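Long-range contact in putative lipoprotein (PDB 4GIO), which is of unknown function but is a putative bacterial lipoprotein built on a variant of the immunoglobulin fold: residues N33-E39 with L90-A96. Sequence-based numbering, arbitrary orientation.
Sequences NSNGYLE and LASDTRA
Tyr-37 carries its CG anti to its own carbonyl carbon (chi1 -66°), which lays the ring along the 90-96 loop, where Thr-94 covers part of one face. With the Thr-94 methyl likewise anti to its carbonyl carbon, CG2 makes a CH-pi contact 4.0 Å from the Tyr-37 ring centroid, displaced toward the rim. The same methyl also touches the carbonyl O of Gly-36, while the backbone of Asp-93 meets the ring edge. A flat, wide side chain suits this place because it can follow several consecutive residues of a loop. Leu-90 reaches back with CD1 to Tyr-37 CB (3.8 Å) and, crossing at about a right angle, to Asn-33 ND2 (3.4 Å). The amide of Asn-33 works on its own turn: OD1 accepts from Tyr-37 N at 3.0 Å, with the donor above the carbonyl plane, and more weakly from Asn-35 N. Gly-36, at positive phi, closes this type I turn where a side chain would strike the preceding carbonyl.

Where the strands end, Ala-91 N gives Leu-38 O a nearly straight bond of 2.8 Å, just beyond the antiparallel, non-hydrogen-bonded pair Glu-39 and Leu-90. Past it a water takes over from direct backbone bonding, accepting from Leu-38 N (2.8 Å) and donating to Asp-93 O and Ala-96 O. Small Ala-91 and Ala-96 let the backbones approach, and with Leu-38 they pack on Trp-58 of the other sheet. Asp-93 forms an Asx turn through OD1 to Arg-95 N and a side-on salt bridge with the Arg-95 guanidinium, which also pairs with Asp-68. The contact joins the hairpin turn between strands 25-32 and 38-44 to the loop that carries the chain from one sheet to the other, at one end of the beta-sandwich of this immunoglobulin-fold variant.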
loop_
_atom_site.group_PDB
_atom_site.type_symbol
_atom_site.label_atom_id
_atom_site.label_comp_id
_atom_site.label_asym_id
_atom_site.label_seq_id
_atom_site.Cartn_x
_atom_site.Cartn_y
_atom_site.Cartn_z
ATOM N N ASN A 33 -0.506 15.193 -5.230
ATOM C CA ASN A 33 -1.289 16.154 -4.487
ATOM C C ASN A 33 -0.843 17.576 -4.896
ATOM O O ASN A 33 0.086 17.741 -5.731
ATOM C CB ASN A 33 -1.255 15.865 -2.936
ATOM C CG ASN A 33 0.085 16.188 -2.265
ATOM O OD1 ASN A 33 0.971 16.916 -2.781
ATOM N ND2 ASN A 33 0.227 15.667 -1.051
ATOM N N SER A 34 -1.480 18.577 -4.332
ATOM C CA SER A 34 -1.230 19.954 -4.783
ATOM C C SER A 34 0.107 20.510 -4.225
ATOM O O SER A 34 0.592 21.563 -4.699
ATOM C CB SER A 34 -2.431 20.838 -4.442
ATOM O OG SER A 34 -2.565 20.908 -3.020
ATOM N N ASN A 35 0.766 19.803 -3.292
ATOM C CA ASN A 35 2.174 20.125 -2.971
ATOM C C ASN A 35 3.194 19.373 -3.864
ATOM O O ASN A 35 4.387 19.601 -3.773
ATOM C CB ASN A 35 2.486 19.853 -1.512
ATOM C CG ASN A 35 1.878 20.914 -0.561
ATOM O OD1 ASN A 35 1.497 21.985 -0.985
ATOM N ND2 ASN A 35 1.735 20.558 0.716
ATOM N N GLY A 36 2.724 18.473 -4.718
ATOM C CA GLY A 36 3.596 17.825 -5.635
ATOM C C GLY A 36 4.066 16.439 -5.189
ATOM O O GLY A 36 4.975 15.862 -5.789
ATOM N N TYR A 37 3.384 15.861 -4.215
ATOM C CA TYR A 37 3.759 14.519 -3.689
ATOM C C TYR A 37 2.693 13.466 -4.039
ATOM O O TYR A 37 1.478 13.696 -3.862
ATOM C CB TYR A 37 3.853 14.555 -2.152
ATOM C CG TYR A 37 4.987 15.422 -1.701
ATOM C CD1 TYR A 37 4.762 16.753 -1.337
ATOM C CD2 TYR A 37 6.286 14.941 -1.717
ATOM C CE1 TYR A 37 5.809 17.566 -0.948
ATOM C CE2 TYR A 37 7.355 15.722 -1.295
ATOM C CZ TYR A 37 7.104 17.038 -0.941
ATOM O OH TYR A 37 8.138 17.811 -0.592
ATOM N N LEU A 38 3.165 12.271 -4.400
ATOM C CA LEU A 38 2.283 11.148 -4.724
ATOM C C LEU A 38 1.568 10.617 -3.478
ATOM O O LEU A 38 2.178 10.424 -2.424
ATOM C CB LEU A 38 3.116 10.051 -5.360
ATOM C CG LEU A 38 2.396 8.744 -5.748
ATOM C CD1 LEU A 38 1.451 9.036 -6.951
ATOM C CD2 LEU A 38 3.455 7.641 -6.040
ATOM N N GLU A 39 0.267 10.355 -3.603
ATOM C CA GLU A 39 -0.468 9.723 -2.521
ATOM C C GLU A 39 -1.203 8.552 -3.128
ATOM O O GLU A 39 -1.664 8.608 -4.289
ATOM C CB GLU A 39 -1.470 10.739 -1.929
ATOM C CG GLU A 39 -2.399 10.122 -0.859
ATOM C CD GLU A 39 -3.617 10.998 -0.571
ATOM O OE1 GLU A 39 -3.410 12.107 0.014
ATOM O OE2 GLU A 39 -4.750 10.570 -0.975
ATOM N N LEU A 90 1.392 8.654 1.785
ATOM C CA LEU A 90 1.796 9.850 1.092
ATOM C C LEU A 90 3.312 9.828 0.955
ATOM O O LEU A 90 4.022 9.654 1.942
ATOM C CB LEU A 90 1.350 11.038 1.962
ATOM C CG LEU A 90 1.934 12.442 1.663
ATOM C CD1 LEU A 90 1.480 12.865 0.321
ATOM C CD2 LEU A 90 1.389 13.411 2.711
ATOM N N ALA A 91 3.809 10.020 -0.242
ATOM C CA ALA A 91 5.272 10.029 -0.391
ATOM C C ALA A 91 5.905 11.242 0.306
ATOM O O ALA A 91 5.248 12.273 0.450
ATOM C CB ALA A 91 5.593 10.066 -1.826
ATOM N N SER A 92 7.194 11.134 0.658
ATOM C CA SER A 92 7.950 12.218 1.316
ATOM C C SER A 92 8.955 12.794 0.315
ATOM O O SER A 92 9.637 13.764 0.607
ATOM C CB SER A 92 8.651 11.735 2.613
ATOM O OG SER A 92 9.572 10.689 2.266
ATOM N N ASP A 93 8.935 12.311 -0.934
ATOM C CA ASP A 93 9.895 12.766 -1.895
ATOM C C ASP A 93 9.139 12.995 -3.193
ATOM O O ASP A 93 8.351 12.130 -3.595
ATOM C CB ASP A 93 11.013 11.710 -2.053
ATOM C CG ASP A 93 12.203 12.212 -2.883
ATOM O OD1 ASP A 93 12.026 12.457 -4.063
ATOM O OD2 ASP A 93 13.296 12.389 -2.318
ATOM N N THR A 94 9.391 14.134 -3.877
ATOM C CA THR A 94 8.698 14.436 -5.114
ATOM C C THR A 94 9.044 13.528 -6.310
ATOM O O THR A 94 8.278 13.457 -7.215
ATOM C CB THR A 94 8.855 15.938 -5.578
ATOM O OG1 THR A 94 10.237 16.230 -5.660
ATOM C CG2 THR A 94 8.173 16.917 -4.625
ATOM N N ARG A 95 10.162 12.804 -6.270
ATOM C CA ARG A 95 10.531 11.851 -7.307
ATOM C C ARG A 95 9.656 10.601 -7.341
ATOM O O ARG A 95 9.622 9.887 -8.377
ATOM C CB ARG A 95 11.977 11.397 -7.124
ATOM C CG ARG A 95 13.030 12.422 -7.508
ATOM C CD ARG A 95 14.401 11.922 -7.105
ATOM N NE ARG A 95 14.480 11.786 -5.638
ATOM C CZ ARG A 95 15.320 10.965 -5.006
ATOM N NH1 ARG A 95 16.197 10.212 -5.687
ATOM N NH2 ARG A 95 15.300 10.898 -3.685
ATOM N N ALA A 96 8.877 10.346 -6.273
ATOM C CA ALA A 96 7.940 9.189 -6.270
ATOM C C ALA A 96 6.819 9.400 -7.298
ATOM O O ALA A 96 6.074 10.416 -7.228
ATOM C CB ALA A 96 7.384 8.992 -4.829
HETATM O O HOH W 1 5.937 12.152 -4.882
#